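Local atomic coordinates of malic enzyme (Entamoeba histolytica, PDB entry 3NV9), a protein that probably catalyses the oxidative decarboxylation of malate to pyruvate, passing the electrons to a nicotinamide coenzyme. Residues A[466-470]-A[471-475]; A[27-30]-A[31-35]. One frame throughout, in Å; residues are numbered along the deposited sequence.

Interaction 1 (A[466-470]-A[471-475])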
loop_
_atom_site.group_PDB
_atom_site.type_symbol
_atom_site.label_atom_id
_atom_site.label_comp_id
_atom_site.label_asym_id
_atom_site.label_seq_id
_atom_site.Cartn_x
_atom_site.Cartn_y
_atom_site.Cartn_z
ATOM N N VAL A 466 8.966 -8.164 -18.320
ATOM C CA VAL A 466 10.014 -8.526 -19.269
ATOM C C VAL A 466 10.753 -9.763 -18.730
ATOM O O VAL A 466 10.918 -9.866 -17.497
ATOM C CB VAL A 466 11.030 -7.323 -19.361
ATOM C CG1 VAL A 466 12.339 -7.711 -20.019
ATOM C CG2 VAL A 466 10.425 -6.157 -20.107
ATOM N N ASP A 467 11.226 -10.666 -19.611
ATOM C CA ASP A 467 12.051 -11.795 -19.160
ATOM C C ASP A 467 13.339 -11.236 -18.654
ATOM O O ASP A 467 13.818 -10.227 -19.172
ATOM C CB ASP A 467 12.387 -12.774 -20.295
ATOM C CG ASP A 467 11.138 -13.378 -20.959
ATOM O OD1 ASP A 467 10.184 -13.786 -20.237
ATOM O OD2 ASP A 467 11.139 -13.490 -22.205
ATOM N N PHE A 468 13.908 -11.878 -17.633
ATOM C CA PHE A 468 15.166 -11.438 -17.062
ATOM C C PHE A 468 16.317 -11.836 -17.971
ATOM O O PHE A 468 16.316 -12.940 -18.472
ATOM C CB PHE A 468 15.338 -12.069 -15.725
ATOM C CG PHE A 468 16.509 -11.542 -14.966
ATOM C CD1 PHE A 468 16.404 -10.362 -14.250
ATOM C CD2 PHE A 468 17.698 -12.256 -14.921
ATOM C CE1 PHE A 468 17.468 -9.864 -13.543
ATOM C CE2 PHE A 468 18.797 -11.760 -14.200
ATOM C CZ PHE A 468 18.664 -10.539 -13.508
ATOM N N PRO A 469 17.318 -10.947 -18.166
ATOM C CA PRO A 469 18.348 -11.281 -19.173
ATOM C C PRO A 469 19.164 -12.523 -18.804
ATOM O O PRO A 469 19.664 -12.620 -17.686
ATOM C CB PRO A 469 19.228 -10.000 -19.201
ATOM C CG PRO A 469 18.228 -8.883 -18.755
ATOM C CD PRO A 469 17.535 -9.598 -17.623
ATOM N N GLN A 470 19.243 -13.475 -19.728
ATOM C CA GLN A 470 20.109 -14.627 -19.591
ATOM C C GLN A 470 21.560 -14.215 -19.285
ATOM O O GLN A 470 22.214 -14.845 -18.451
ATOM C CB GLN A 470 20.078 -15.506 -20.854
ATOM C CG GLN A 470 20.965 -16.722 -20.683
ATOM C CD GLN A 470 20.348 -17.727 -19.731
ATOM O OE1 GLN A 470 19.150 -18.001 -19.807
ATOM N NE2 GLN A 470 21.168 -18.284 -18.818
ATOM N N GLU A 471 22.046 -13.146 -19.922
ATOM C CA GLU A 471 23.412 -12.673 -19.713
ATOM C C GLU A 471 23.655 -12.370 -18.203
ATOM O O GLU A 471 24.760 -12.520 -17.671
ATOM C CB GLU A 471 23.662 -11.432 -20.630
ATOM C CG GLU A 471 25.020 -10.721 -20.539
ATOM C CD GLU A 471 25.472 -9.966 -21.866
ATOM O OE1 GLU A 471 26.093 -8.865 -21.782
ATOM O OE2 GLU A 471 25.252 -10.489 -22.994
ATOM N N THR A 472 22.615 -11.962 -17.496
ATOM C CA THR A 472 22.845 -11.532 -16.133
ATOM C C THR A 472 22.863 -12.737 -15.234
ATOM O O THR A 472 23.591 -12.770 -14.244
ATOM C CB THR A 472 21.827 -10.438 -15.684
ATOM O OG1 THR A 472 21.935 -9.325 -16.587
ATOM C CG2 THR A 472 22.112 -9.956 -14.200
ATOM N N LEU A 473 22.097 -13.744 -15.621
ATOM C CA LEU A 473 22.118 -15.033 -14.931
ATOM C C LEU A 473 23.528 -15.603 -14.975
ATOM O O LEU A 473 24.078 -16.011 -13.964
ATOM C CB LEU A 473 21.112 -16.032 -15.568
ATOM C CG LEU A 473 19.614 -15.759 -15.316
ATOM C CD1 LEU A 473 18.715 -16.927 -15.752
ATOM C CD2 LEU A 473 19.352 -15.427 -13.805
ATOM N N ASN A 474 24.098 -15.599 -16.177
ATOM C CA ASN A 474 25.408 -16.179 -16.440
ATOM C C ASN A 474 26.426 -15.413 -15.638
ATOM O O ASN A 474 27.286 -16.023 -15.076
ATOM C CB ASN A 474 25.752 -16.073 -17.922
ATOM C CG ASN A 474 24.844 -16.905 -18.826
ATOM O OD1 ASN A 474 24.825 -16.682 -20.033
ATOM N ND2 ASN A 474 24.145 -17.880 -18.285
ATOM N N GLU A 475 26.312 -14.083 -15.564
ATOM C CA GLU A 475 27.202 -13.290 -14.703
ATOM C C GLU A 475 27.099 -13.613 -13.232
ATOM O O GLU A 475 28.145 -13.702 -12.514
ATOM C CB GLU A 475 26.978 -11.800 -14.866
ATOM C CG GLU A 475 27.633 -11.246 -16.108
ATOM C CD GLU A 475 27.011 -9.912 -16.587
ATOM O OE1 GLU A 475 26.373 -9.228 -15.746
ATOM O OE2 GLU A 475 27.162 -9.587 -17.801
#

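Interaction 2 (A[27-30]-A[31-35]). With SO4 (sulfate ion), chain D.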
loop_
_atom_site.group_PDB
_atom_site.type_symbol
_atom_site.label_atom_id
_atom_site.label_comp_id
_atom_site.label_asym_id
_atom_site.label_seq_id
_atom_site.Cartn_x
_atom_site.Cartn_y
_atom_site.Cartn_z
ATOM N N ALA A 27 28.708 -20.917 -2.313
ATOM C CA ALA A 27 28.422 -20.403 -3.667
ATOM C C ALA A 27 26.945 -20.292 -3.949
ATOM O O ALA A 27 26.548 -19.359 -4.614
ATOM C CB ALA A 27 29.094 -21.208 -4.781
ATOM N N LYS A 28 26.126 -21.191 -3.429
ATOM C CA LYS A 28 24.675 -20.976 -3.533
ATOM C C LYS A 28 24.222 -19.707 -2.832
ATOM O O LYS A 28 23.328 -18.999 -3.330
ATOM C CB LYS A 28 23.906 -22.143 -2.958
ATOM C CG LYS A 28 23.951 -23.365 -3.873
ATOM C CD LYS A 28 23.651 -24.677 -3.097
ATOM C CE LYS A 28 22.176 -24.757 -2.697
ATOM N NZ LYS A 28 21.855 -26.103 -2.131
ATOM N N THR A 29 24.827 -19.424 -1.677
ATOM C CA THR A 29 24.439 -18.287 -0.871
ATOM C C THR A 29 24.793 -17.010 -1.673
ATOM O O THR A 29 23.945 -16.161 -1.919
ATOM C CB THR A 29 25.074 -18.369 0.555
ATOM O OG1 THR A 29 24.841 -19.679 1.112
ATOM C CG2 THR A 29 24.448 -17.352 1.544
ATOM N N GLN A 30 26.042 -16.932 -2.114
ATOM C CA GLN A 30 26.574 -15.825 -2.886
ATOM C C GLN A 30 25.841 -15.671 -4.218
ATOM O O GLN A 30 25.541 -14.546 -4.604
ATOM C CB GLN A 30 28.073 -16.010 -3.077
ATOM C CG GLN A 30 28.911 -15.590 -1.793
ATOM C CD GLN A 30 28.686 -14.102 -1.431
ATOM O OE1 GLN A 30 28.802 -13.256 -2.307
ATOM N NE2 GLN A 30 28.262 -13.806 -0.178
ATOM N N PHE A 31 25.503 -16.771 -4.898
ATOM C CA PHE A 31 24.718 -16.657 -6.159
ATOM C C PHE A 31 23.365 -15.939 -5.919
ATOM O O PHE A 31 23.051 -14.921 -6.608
ATOM C CB PHE A 31 24.483 -18.005 -6.831
ATOM C CG PHE A 31 23.441 -17.966 -7.940
ATOM C CD1 PHE A 31 23.751 -17.413 -9.188
ATOM C CD2 PHE A 31 22.151 -18.468 -7.726
ATOM C CE1 PHE A 31 22.775 -17.349 -10.220
ATOM C CE2 PHE A 31 21.180 -18.442 -8.751
ATOM C CZ PHE A 31 21.487 -17.877 -10.000
ATOM N N TYR A 32 22.608 -16.432 -4.934
ATOM C CA TYR A 32 21.320 -15.866 -4.620
ATOM C C TYR A 32 21.393 -14.472 -4.057
ATOM O O TYR A 32 20.552 -13.648 -4.398
ATOM C CB TYR A 32 20.488 -16.780 -3.746
ATOM C CG TYR A 32 19.919 -17.948 -4.533
ATOM C CD1 TYR A 32 19.059 -17.738 -5.623
ATOM C CD2 TYR A 32 20.246 -19.254 -4.204
ATOM C CE1 TYR A 32 18.566 -18.790 -6.347
ATOM C CE2 TYR A 32 19.742 -20.315 -4.932
ATOM C CZ TYR A 32 18.912 -20.082 -5.978
ATOM O OH TYR A 32 18.423 -21.159 -6.675
ATOM N N LYS A 33 22.390 -14.155 -3.232
ATOM C CA LYS A 33 22.540 -12.741 -2.868
ATOM C C LYS A 33 22.834 -11.874 -4.095
ATOM O O LYS A 33 22.227 -10.836 -4.268
ATOM C CB LYS A 33 23.627 -12.520 -1.809
ATOM C CG LYS A 33 23.371 -13.153 -0.405
ATOM C CD LYS A 33 24.674 -13.165 0.473
ATOM C CE LYS A 33 24.282 -13.249 1.996
ATOM N NZ LYS A 33 25.462 -13.499 2.953
ATOM N N GLU A 34 23.771 -12.278 -4.952
ATOM C CA GLU A 34 24.107 -11.431 -6.100
ATOM C C GLU A 34 22.948 -11.310 -7.113
ATOM O O GLU A 34 22.724 -10.238 -7.689
ATOM C CB GLU A 34 25.348 -11.999 -6.745
ATOM C CG GLU A 34 25.858 -11.203 -7.916
ATOM C CD GLU A 34 26.471 -9.853 -7.544
ATOM O OE1 GLU A 34 26.665 -9.516 -6.347
ATOM O OE2 GLU A 34 26.750 -9.109 -8.500
ATOM N N LEU A 35 22.216 -12.409 -7.328
ATOM C CA LEU A 35 20.998 -12.380 -8.142
ATOM C C LEU A 35 19.953 -11.532 -7.456
ATOM O O LEU A 35 19.263 -10.792 -8.129
ATOM C CB LEU A 35 20.395 -13.763 -8.361
ATOM C CG LEU A 35 19.169 -13.840 -9.289
ATOM C CD1 LEU A 35 19.628 -13.247 -10.668
ATOM C CD2 LEU A 35 18.705 -15.301 -9.492
HETATM S S SO4 D . 27.286 -10.490 1.430
HETATM O O1 SO4 D . 27.146 -11.574 2.375
HETATM O O2 SO4 D . 25.907 -10.009 1.170
HETATM O O3 SO4 D . 28.061 -9.379 1.985
HETATM O O4 SO4 D . 27.967 -10.985 0.234
#

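Interaction 1 (A[466-470]-A[471-475])
Phe468 and Leu473 meet because each first torsion swings its side chain across the start of helix 470-485: the phenyl group stands anti to its own backbone nitrogen (chi1 -172°), while the isobutyl group of Leu473, at chi1 -72°, leans back towards the ring. Their closest atoms are Phe468 CE2 and Leu473 CD2, 3.7 Å apart. Thr472 supplies a second apolar neighbour, its methyl CG2 lying 3.6 Å from Phe468 CZ, at about a right angle to the aromatic side chain. One face of the ring is taken by CD of Pro469, 3.5 Å above the plane and displaced to the rim.

Pro469 is the N-cap residue, so Phe468 and Leu473 occupy N' and N4, the pair that defines a hydrophobic staple. Proline offers no side-chain acceptor for the first-turn N-H groups. Its carbonyl takes Thr472 N in an i to i+3 bond of 3.0 Å to Pro469 O, from well above the carbonyl plane, and more weakly Leu473 N at 3.4 Å. Next along, Asn474 N reaches Gln470 O at 3.0 Å, the first strong i to i+4 bond of the helix.

The staple joins the end of the loop that follows helix 438-461 to the first turn of helix 470-485. Helix 21-43 supports it through Val39, Tyr43 and Phe42, whose ring meets Phe468 edge-to-face, and Trp60 of the second subunit packs against both Phe468 and Leu473.

Interaction 2 (A[27-30]-A[31-35])
Gln30 and Lys33, one turn apart on helix 21-43, illustrate how neighbouring polar side chains can share one anion. The sulfate, probably from the crystallisation liquor, receives a nearly straight hydrogen bond from Gln30 NE2 to its O4 (2.9 Å, 165° at the hydrogen), and Lys33 NZ bonds to its O1 at 2.6 Å. A bend at chi2 (-60°) turns the glutamine amide towards the ion, whereas the lysine chain runs out extended, with its CD 3.7 Å from Gln30 NE2. Arg71 NE of the second subunit is a third donor.

Backbone bonding is regular: Phe31, Tyr32, Lys33 and Glu34 donate to the carbonyls of Ala27, Lys28, Thr29 and Gln30 respectively.

Van der Waals contacts fill in between. Thr29 and Lys33 lie alongside one another, CG2 to CE 4.1 Å, and Lys33 CG rests 3.4 Å from Thr29 O. Tyr32 CD2 approaches Lys28 O to 3.2 Å. The adjacent rings of Phe31 and Tyr32 are turned so that Phe31 CD2 sits 3.7 Å above the centre of the tyrosine ring.

Charged ends find partners beyond this turn: Lys28 NZ bonds to Asp352 O and forms a salt bridge with Glu12, and Glu34 OE1 pairs with Arg71 of the second subunit. Arg71 thus meets both a carboxylate and the sulfate. Its charge is partly balanced by Glu34, so the excess positive charge that would favour an anion at this subunit boundary probably comes largely from Lys33.

How the interactions relate
Interaction 1 starts helix 470-485 and interaction 2 lies within helix 21-43, yet their centres are only about 14 Å apart and they share an apolar junction. Leu35 CD1 of interaction 2 lies 3.8 Å from Leu473 CD2 and 3.9 Å from Phe468 CE2, so the last residue of 31-35 packs on the staple pair of the other. Trp60 of the second subunit touches all three side chains, making the junction part of the dimer interface. Further along helix 470-485, Tyr479 and Ala480 continue the packing against 27-35. Interaction 2 also lies near the sodium ion: the Lys28 side chain is about 9 Å away, and Thr29 OG1, bonded to Ala25 O, also hydrogen-bonds Arg350, a residue of the metal site.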